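Local atomic coordinates of uncharacterized protein (Staphylococcus aureus subsp. aureus, PDB entry 3H04), a protein that is of unknown function but belongs to the alpha/beta-hydrolase clan and probably acts as a serine hydrolase, perhaps an esterase. Residues 211-216 and 237-242. Residues are numbered along the deposited sequence; the frame is centred on the assembly and turned at random.
Sequences PVFIAH and HSTFER
V212, I214 and H216 give their N-H groups to the carbonyls of H237, T239 and E241, while T239 and E241 return theirs to the oxygens of V212 and I214. These five backbone bonds join strands 212-216 and 238-242 in parallel, 9° apart. The shortest, from I214 N to T239 O (2.7 Å), is nearly collinear with the carbonyl. P211, just before the strand, need give no N-H to segment 237-242, so its missing N-H costs nothing here; its ring lies beside H237, CB to CB 3.8 Å. Beta-branched V212, I214 and T239 suit extended strands.

On one face, F240 CD1 reaches I214 CG2 (3.7 Å), the branch set anti to the backbone N; the ring's edge meets I214 O in plane and H216 CB, while R242 CB lies over one ring face, offset toward its rim. I214 and F240 give apolar surface to helix 226-232, whose M232 touches both. On the other face, F213 swings its ring anti to its own N (chi1 -177°) and brings CE1 to T239 CG2 at 3.8 Å and CZ to E241 CG. Buried and touching K264 and V265 of helix 256-273, F213 suits a place that a large apolar ring can fill between sheet and helix.

R242 forms a salt bridge with E229, and both ring nitrogens of buried H216 are satisfied, by S228 OG and V223 O. The H216 side chain also touches residues of what is probably a Ser-His-Asp triad. Strands 212-217 and 238-243, linked through helix 226-232, form a beta-alpha-beta crossover at the sheet edge, as in the alpha/beta-hydrolase fold.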
ATOM      1  N   PRO A 211      -4.346  13.136  -9.533  1.00 15.39           N
ATOM      2  CA  PRO A 211      -4.925  13.502  -8.247  1.00 15.03           C
ATOM      3  C   PRO A 211      -4.798  12.451  -7.167  1.00 15.38           C
ATOM      4  O   PRO A 211      -4.945  11.248  -7.433  1.00 16.53           O
ATOM      5  CB  PRO A 211      -6.410  13.722  -8.581  1.00 15.81           C
ATOM      6  CG  PRO A 211      -6.455  14.074 -10.005  1.00 15.19           C
ATOM      7  CD  PRO A 211      -5.327  13.271 -10.622  1.00 15.61           C
ATOM      8  N   VAL A 212      -4.593  12.909  -5.936  1.00 14.50           N
ATOM      9  CA  VAL A 212      -4.396  12.022  -4.804  1.00 15.43           C
ATOM     10  C   VAL A 212      -5.441  12.200  -3.736  1.00 15.10           C
ATOM     11  O   VAL A 212      -5.646  13.333  -3.223  1.00 16.33           O
ATOM     12  CB  VAL A 212      -3.052  12.217  -4.135  1.00 16.06           C
ATOM     13  CG1 VAL A 212      -2.882  11.110  -3.083  1.00 14.90           C
ATOM     14  CG2 VAL A 212      -1.858  12.190  -5.209  1.00 16.12           C
ATOM     15  N   PHE A 213      -6.137  11.121  -3.398  1.00 14.06           N
ATOM     16  CA  PHE A 213      -7.079  11.141  -2.231  1.00 13.49           C
ATOM     17  C   PHE A 213      -6.310  10.658  -1.008  1.00 13.99           C
ATOM     18  O   PHE A 213      -5.708   9.586  -1.061  1.00 15.27           O
ATOM     19  CB  PHE A 213      -8.274  10.261  -2.519  1.00 13.04           C
ATOM     20  CG  PHE A 213      -9.344  10.261  -1.444  1.00 14.65           C
ATOM     21  CD1 PHE A 213     -10.478  11.006  -1.601  1.00 15.19           C
ATOM     22  CD2 PHE A 213      -9.173   9.506  -0.258  1.00 13.69           C
ATOM     23  CE1 PHE A 213     -11.482  11.021  -0.615  1.00 15.68           C
ATOM     24  CE2 PHE A 213     -10.159   9.516   0.727  1.00 18.39           C
ATOM     25  CZ  PHE A 213     -11.313  10.288   0.550  1.00 14.98           C
ATOM     26  N   ILE A 214      -6.296  11.416   0.083  1.00 14.77           N
ATOM     27  CA  ILE A 214      -5.519  11.043   1.276  1.00 15.47           C
ATOM     28  C   ILE A 214      -6.479  10.904   2.433  1.00 15.52           C
ATOM     29  O   ILE A 214      -7.310  11.804   2.633  1.00 15.05           O
ATOM     30  CB  ILE A 214      -4.447  12.076   1.605  1.00 17.00           C
ATOM     31  CG1 ILE A 214      -3.527  12.265   0.354  1.00 19.16           C
ATOM     32  CG2 ILE A 214      -3.703  11.666   2.925  1.00 16.56           C
ATOM     33  CD1 ILE A 214      -2.579  13.501   0.371  1.00 20.75           C
ATOM     34  N   ALA A 215      -6.373   9.792   3.200  1.00 15.76           N
ATOM     35  CA  ALA A 215      -7.095   9.649   4.499  1.00 14.82           C
ATOM     36  C   ALA A 215      -6.013   9.250   5.503  1.00 13.96           C
ATOM     37  O   ALA A 215      -5.256   8.280   5.238  1.00 14.48           O
ATOM     38  CB  ALA A 215      -8.221   8.598   4.436  1.00 14.68           C
ATOM     39  N   HIS A 216      -5.903   9.979   6.591  1.00 13.34           N
ATOM     40  CA  HIS A 216      -4.853   9.775   7.544  1.00 14.76           C
ATOM     41  C   HIS A 216      -5.244  10.303   8.921  1.00 15.59           C
ATOM     42  O   HIS A 216      -5.779  11.329   8.993  1.00 16.62           O
ATOM     43  CB  HIS A 216      -3.596  10.453   7.029  1.00 15.88           C
ATOM     44  CG  HIS A 216      -2.324   9.885   7.557  1.00 15.11           C
ATOM     45  ND1 HIS A 216      -1.173   9.845   6.822  1.00 17.51           N
ATOM     46  CD2 HIS A 216      -2.020   9.360   8.758  1.00 12.11           C
ATOM     47  CE1 HIS A 216      -0.216   9.312   7.544  1.00 13.94           C
ATOM     48  NE2 HIS A 216      -0.705   9.008   8.721  1.00 19.12           N
ATOM     49  N   HIS A 237      -3.399  18.221  -7.141  1.00 14.18           N
ATOM     50  CA  HIS A 237      -4.791  17.954  -6.828  1.00 15.01           C
ATOM     51  C   HIS A 237      -4.833  16.960  -5.697  1.00 14.96           C
ATOM     52  O   HIS A 237      -4.302  15.823  -5.857  1.00 14.82           O
ATOM     53  CB  HIS A 237      -5.506  17.350  -8.049  1.00 15.01           C
ATOM     54  CG  HIS A 237      -5.357  18.162  -9.294  1.00 15.33           C
ATOM     55  ND1 HIS A 237      -4.493  17.807 -10.314  1.00 19.63           N
ATOM     56  CD2 HIS A 237      -5.925  19.313  -9.668  1.00 16.14           C
ATOM     57  CE1 HIS A 237      -4.551  18.716 -11.270  1.00 14.60           C
ATOM     58  NE2 HIS A 237      -5.414  19.642 -10.903  1.00 18.35           N
ATOM     59  N   SER A 238      -5.416  17.388  -4.564  1.00 13.63           N
ATOM     60  CA  SER A 238      -5.568  16.506  -3.407  1.00 14.02           C
ATOM     61  C   SER A 238      -6.897  16.698  -2.733  1.00 14.55           C
ATOM     62  O   SER A 238      -7.530  17.728  -2.838  1.00 12.01           O
ATOM     63  CB  SER A 238      -4.407  16.632  -2.370  1.00 13.92           C
ATOM     64  OG  SER A 238      -4.339  17.909  -1.725  1.00 16.46           O
ATOM     65  N   THR A 239      -7.334  15.653  -2.061  1.00 14.48           N
ATOM     66  CA  THR A 239      -8.505  15.677  -1.202  1.00 15.23           C
ATOM     67  C   THR A 239      -7.985  14.974   0.042  1.00 15.64           C
ATOM     68  O   THR A 239      -7.339  13.909  -0.081  1.00 15.60           O
ATOM     69  CB  THR A 239      -9.695  14.867  -1.822  1.00 17.60           C
ATOM     70  OG1 THR A 239     -10.116  15.496  -3.044  1.00 17.33           O
ATOM     71  CG2 THR A 239     -10.914  14.773  -0.881  1.00 16.72           C
ATOM     72  N   PHE A 240      -8.251  15.559   1.198  1.00 15.71           N
ATOM     73  CA  PHE A 240      -7.631  15.130   2.445  1.00 15.94           C
ATOM     74  C   PHE A 240      -8.733  14.959   3.519  1.00 16.46           C
ATOM     75  O   PHE A 240      -9.449  15.926   3.887  1.00 14.75           O
ATOM     76  CB  PHE A 240      -6.617  16.162   2.870  1.00 16.11           C
ATOM     77  CG  PHE A 240      -5.712  15.759   4.013  1.00 17.52           C
ATOM     78  CD1 PHE A 240      -5.564  14.435   4.445  1.00 19.14           C
ATOM     79  CD2 PHE A 240      -4.965  16.759   4.649  1.00 20.88           C
ATOM     80  CE1 PHE A 240      -4.688  14.118   5.535  1.00 18.74           C
ATOM     81  CE2 PHE A 240      -4.067  16.457   5.689  1.00 23.35           C
ATOM     82  CZ  PHE A 240      -3.943  15.111   6.137  1.00 19.18           C
ATOM     83  N   GLU A 241      -8.838  13.732   3.998  1.00 15.15           N
ATOM     84  CA  GLU A 241      -9.546  13.431   5.233  1.00 15.55           C
ATOM     85  C   GLU A 241      -8.561  13.193   6.351  1.00 15.53           C
ATOM     86  O   GLU A 241      -7.838  12.156   6.409  1.00 14.39           O
ATOM     87  CB  GLU A 241     -10.425  12.206   5.040  1.00 16.07           C
ATOM     88  CG  GLU A 241     -11.559  12.452   4.060  1.00 16.35           C
ATOM     89  CD  GLU A 241     -12.609  13.326   4.675  1.00 21.94           C
ATOM     90  OE1 GLU A 241     -13.133  12.946   5.758  1.00 23.70           O
ATOM     91  OE2 GLU A 241     -12.933  14.380   4.087  1.00 20.26           O
ATOM     92  N   ARG A 242      -8.575  14.143   7.262  1.00 17.02           N
ATOM     93  CA  ARG A 242      -7.644  14.215   8.366  1.00 18.06           C
ATOM     94  C   ARG A 242      -8.478  13.759   9.564  1.00 18.46           C
ATOM     95  O   ARG A 242      -9.243  14.524  10.150  1.00 19.25           O
ATOM     96  CB  ARG A 242      -7.137  15.660   8.481  1.00 19.36           C
ATOM     97  CG  ARG A 242      -5.864  15.819   9.196  1.00 20.65           C
ATOM     98  CD  ARG A 242      -5.530  17.301   9.545  1.00 20.75           C
ATOM     99  NE  ARG A 242      -4.471  17.166  10.515  1.00 21.21           N
ATOM    100  CZ  ARG A 242      -3.188  17.107  10.229  1.00 21.50           C
ATOM    101  NH1 ARG A 242      -2.741  17.430   9.018  1.00 23.64           N
ATOM    102  NH2 ARG A 242      -2.340  16.885  11.213  1.00 21.41           N
TER